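Local coordinates for putative protein-disulfide isomerase (Pseudomonas syringae pv. tomato, PDB 3GN3) that is a putative protein-disulfide isomerase of the DsbA family, with a thioredoxin fold, whose activity and biological role are not established, at residues 34-39 with 48-53. Residues are numbered along the deposited sequence; the frame is centred on the assembly and turned at random.
Sequences FKLDDL and VTVRIR
Leu36, in the first turn of helix 36-43, faces Val50 in strand 48-54 with 7.9 Å between their CA atoms, the closest CA pair of the two segments. This is the layering expected of the thioredoxin fold in the DsbA family: strand 16-22, the helical region 27-43 and strand 48-54 form a beta-alpha-beta crossover, with the two strands parallel and adjacent in the sheet. No hydrogen bond links the segments; four buried aliphatic side chains make the contact and carry nearly all of the 180 Å² buried between them. Leu36 forks over the strand. Its CD1 lies against the outer arm of Ile52, 4.1 Å from both Ile52 CG1 and Ile52 CD1, while its CD2 lies 4.2 Å from Val50 CG1. With CG1 of Ile52 anti to the carbonyl carbon and CD1 anti to CA (chi2 170°), that extended arm brings CD1 to the helix. On the other face of the sheet, Arg51 points away from the helix and makes a hydrogen bond from NE to Ser10 OG. Leu40, one turn on from Leu36, also packs on Val50, and Leu39 reaches Phe18 of strand 16-22 and Trp177 of helix 174-181, so the contact belongs to a wider apolar core. With CG of Leu39 anti to its own N (chi1 176°), the leucine extends toward the strand, and its CD2 methyl comes to 3.7 Å from Val50 CG2.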
ATOM      1  N   PHE A  34      16.133 -19.924   9.207  1.00 36.59           N
ATOM      2  CA  PHE A  34      16.835 -21.202   9.174  1.00 37.56           C
ATOM      3  C   PHE A  34      16.470 -22.150   8.008  1.00 38.16           C
ATOM      4  O   PHE A  34      17.032 -23.233   7.916  1.00 39.27           O
ATOM      5  CB  PHE A  34      16.719 -21.929  10.524  1.00 37.28           C
ATOM      6  CG  PHE A  34      17.556 -21.312  11.623  1.00 37.40           C
ATOM      7  CD1 PHE A  34      18.942 -21.157  11.471  1.00 38.52           C
ATOM      8  CD2 PHE A  34      16.970 -20.900  12.814  1.00 36.61           C
ATOM      9  CE1 PHE A  34      19.727 -20.581  12.488  1.00 37.96           C
ATOM     10  CE2 PHE A  34      17.750 -20.325  13.836  1.00 37.40           C
ATOM     11  CZ  PHE A  34      19.132 -20.171  13.667  1.00 37.00           C
ATOM     12  N   LYS A  35      15.574 -21.747   7.105  1.00 38.06           N
ATOM     13  CA  LYS A  35      15.269 -22.565   5.933  1.00 37.35           C
ATOM     14  C   LYS A  35      15.839 -21.969   4.656  1.00 37.91           C
ATOM     15  O   LYS A  35      15.741 -22.576   3.582  1.00 38.64           O
ATOM     16  CB  LYS A  35      13.760 -22.772   5.779  1.00 37.19           C
ATOM     17  CG  LYS A  35      13.130 -23.682   6.836  1.00 36.09           C
ATOM     18  CD  LYS A  35      11.703 -24.085   6.437  1.00 35.31           C
ATOM     19  CE  LYS A  35      10.935 -24.588   7.638  1.00 35.77           C
ATOM     20  NZ  LYS A  35       9.502 -24.831   7.332  1.00 34.79           N
ATOM     21  N   LEU A  36      16.448 -20.793   4.743  1.00 37.89           N
ATOM     22  CA  LEU A  36      16.891 -20.129   3.524  1.00 38.37           C
ATOM     23  C   LEU A  36      18.096 -20.800   2.857  1.00 38.95           C
ATOM     24  O   LEU A  36      18.226 -20.759   1.628  1.00 38.09           O
ATOM     25  CB  LEU A  36      17.093 -18.625   3.736  1.00 37.99           C
ATOM     26  CG  LEU A  36      15.833 -17.825   4.104  1.00 38.92           C
ATOM     27  CD1 LEU A  36      16.223 -16.410   4.534  1.00 39.08           C
ATOM     28  CD2 LEU A  36      14.787 -17.796   2.968  1.00 37.11           C
ATOM     29  N   ASP A  37      18.960 -21.438   3.657  1.00 40.33           N
ATOM     30  CA  ASP A  37      20.077 -22.228   3.102  1.00 41.64           C
ATOM     31  C   ASP A  37      19.559 -23.385   2.250  1.00 41.22           C
ATOM     32  O   ASP A  37      19.948 -23.498   1.090  1.00 40.70           O
ATOM     33  CB  ASP A  37      21.030 -22.742   4.186  1.00 42.72           C
ATOM     34  CG  ASP A  37      22.002 -21.670   4.687  1.00 46.26           C
ATOM     35  OD1 ASP A  37      22.612 -21.875   5.766  1.00 50.92           O
ATOM     36  OD2 ASP A  37      22.168 -20.621   4.024  1.00 50.45           O
ATOM     37  N   ASP A  38      18.660 -24.204   2.811  1.00 41.12           N
ATOM     38  CA  ASP A  38      18.009 -25.278   2.044  1.00 41.60           C
ATOM     39  C   ASP A  38      17.354 -24.723   0.818  1.00 41.08           C
ATOM     40  O   ASP A  38      17.492 -25.290  -0.262  1.00 41.61           O
ATOM     41  CB  ASP A  38      16.876 -25.970   2.795  1.00 42.20           C
ATOM     42  CG  ASP A  38      17.255 -26.403   4.155  1.00 44.72           C
ATOM     43  OD1 ASP A  38      18.429 -26.169   4.549  1.00 47.28           O
ATOM     44  OD2 ASP A  38      16.352 -26.970   4.830  1.00 47.82           O
ATOM     45  N   LEU A  39      16.607 -23.636   0.992  1.00 39.88           N
ATOM     46  CA  LEU A  39      15.881 -23.083  -0.124  1.00 39.05           C
ATOM     47  C   LEU A  39      16.801 -22.829  -1.328  1.00 38.57           C
ATOM     48  O   LEU A  39      16.511 -23.262  -2.443  1.00 38.46           O
ATOM     49  CB  LEU A  39      15.091 -21.823   0.267  1.00 38.54           C
ATOM     50  CG  LEU A  39      14.498 -21.362  -1.064  1.00 38.13           C
ATOM     51  CD1 LEU A  39      13.166 -22.073  -1.355  1.00 39.30           C
ATOM     52  CD2 LEU A  39      14.400 -19.890  -1.182  1.00 37.02           C
ATOM     53  N   VAL A  48      17.352 -18.804  -8.774  1.00 43.23           N
ATOM     54  CA  VAL A  48      16.750 -17.834  -7.885  1.00 42.30           C
ATOM     55  C   VAL A  48      17.772 -16.897  -7.313  1.00 41.67           C
ATOM     56  O   VAL A  48      18.963 -17.225  -7.242  1.00 42.15           O
ATOM     57  CB  VAL A  48      15.968 -18.485  -6.705  1.00 42.34           C
ATOM     58  CG1 VAL A  48      14.878 -19.414  -7.220  1.00 43.16           C
ATOM     59  CG2 VAL A  48      16.896 -19.213  -5.756  1.00 41.85           C
ATOM     60  N   THR A  49      17.283 -15.729  -6.913  1.00 40.33           N
ATOM     61  CA  THR A  49      17.983 -14.843  -6.002  1.00 39.51           C
ATOM     62  C   THR A  49      17.136 -14.731  -4.726  1.00 38.63           C
ATOM     63  O   THR A  49      15.933 -14.509  -4.792  1.00 38.64           O
ATOM     64  CB  THR A  49      18.256 -13.462  -6.659  1.00 39.59           C
ATOM     65  OG1 THR A  49      18.952 -13.663  -7.899  1.00 40.07           O
ATOM     66  CG2 THR A  49      19.106 -12.576  -5.754  1.00 38.27           C
ATOM     67  N   VAL A  50      17.764 -14.936  -3.577  1.00 37.63           N
ATOM     68  CA  VAL A  50      17.106 -14.790  -2.290  1.00 37.16           C
ATOM     69  C   VAL A  50      17.574 -13.491  -1.644  1.00 36.90           C
ATOM     70  O   VAL A  50      18.765 -13.284  -1.481  1.00 36.64           O
ATOM     71  CB  VAL A  50      17.445 -15.974  -1.357  1.00 37.24           C
ATOM     72  CG1 VAL A  50      16.883 -15.759   0.021  1.00 37.16           C
ATOM     73  CG2 VAL A  50      16.925 -17.293  -1.937  1.00 37.98           C
ATOM     74  N   ARG A  51      16.641 -12.604  -1.297  1.00 36.82           N
ATOM     75  CA  ARG A  51      16.985 -11.389  -0.540  1.00 36.51           C
ATOM     76  C   ARG A  51      16.203 -11.297   0.756  1.00 36.10           C
ATOM     77  O   ARG A  51      14.989 -11.527   0.782  1.00 36.22           O
ATOM     78  CB  ARG A  51      16.736 -10.123  -1.349  1.00 36.47           C
ATOM     79  CG  ARG A  51      17.305 -10.166  -2.736  1.00 37.63           C
ATOM     80  CD  ARG A  51      17.451  -8.790  -3.283  1.00 38.30           C
ATOM     81  NE  ARG A  51      18.460  -8.769  -4.326  1.00 41.27           N
ATOM     82  CZ  ARG A  51      18.233  -8.353  -5.559  1.00 41.87           C
ATOM     83  NH1 ARG A  51      17.041  -7.907  -5.892  1.00 45.36           N
ATOM     84  NH2 ARG A  51      19.195  -8.367  -6.449  1.00 40.90           N
ATOM     85  N   ILE A  52      16.914 -10.952   1.819  1.00 35.50           N
ATOM     86  CA  ILE A  52      16.316 -10.603   3.093  1.00 35.27           C
ATOM     87  C   ILE A  52      16.011  -9.087   3.174  1.00 35.14           C
ATOM     88  O   ILE A  52      16.854  -8.249   2.828  1.00 35.06           O
ATOM     89  CB  ILE A  52      17.228 -11.033   4.254  1.00 34.90           C
ATOM     90  CG1 ILE A  52      17.458 -12.544   4.188  1.00 34.85           C
ATOM     91  CG2 ILE A  52      16.628 -10.607   5.616  1.00 34.86           C
ATOM     92  CD1 ILE A  52      18.534 -13.070   5.134  1.00 34.46           C
ATOM     93  N   ARG A  53      14.795  -8.746   3.606  1.00 34.94           N
ATOM     94  CA  ARG A  53      14.477  -7.367   3.981  1.00 34.57           C
ATOM     95  C   ARG A  53      14.097  -7.406   5.440  1.00 34.75           C
ATOM     96  O   ARG A  53      13.492  -8.374   5.905  1.00 34.76           O
ATOM     97  CB  ARG A  53      13.324  -6.767   3.185  1.00 34.37           C
ATOM     98  CG  ARG A  53      13.176  -7.185   1.739  1.00 35.58           C
ATOM     99  CD  ARG A  53      14.451  -7.016   0.978  1.00 37.32           C
ATOM    100  NE  ARG A  53      14.264  -6.802  -0.450  1.00 36.62           N
ATOM    101  CZ  ARG A  53      15.254  -6.422  -1.252  1.00 34.66           C
ATOM    102  NH1 ARG A  53      16.457  -6.246  -0.741  1.00 32.35           N
ATOM    103  NH2 ARG A  53      15.041  -6.211  -2.549  1.00 33.99           N
TER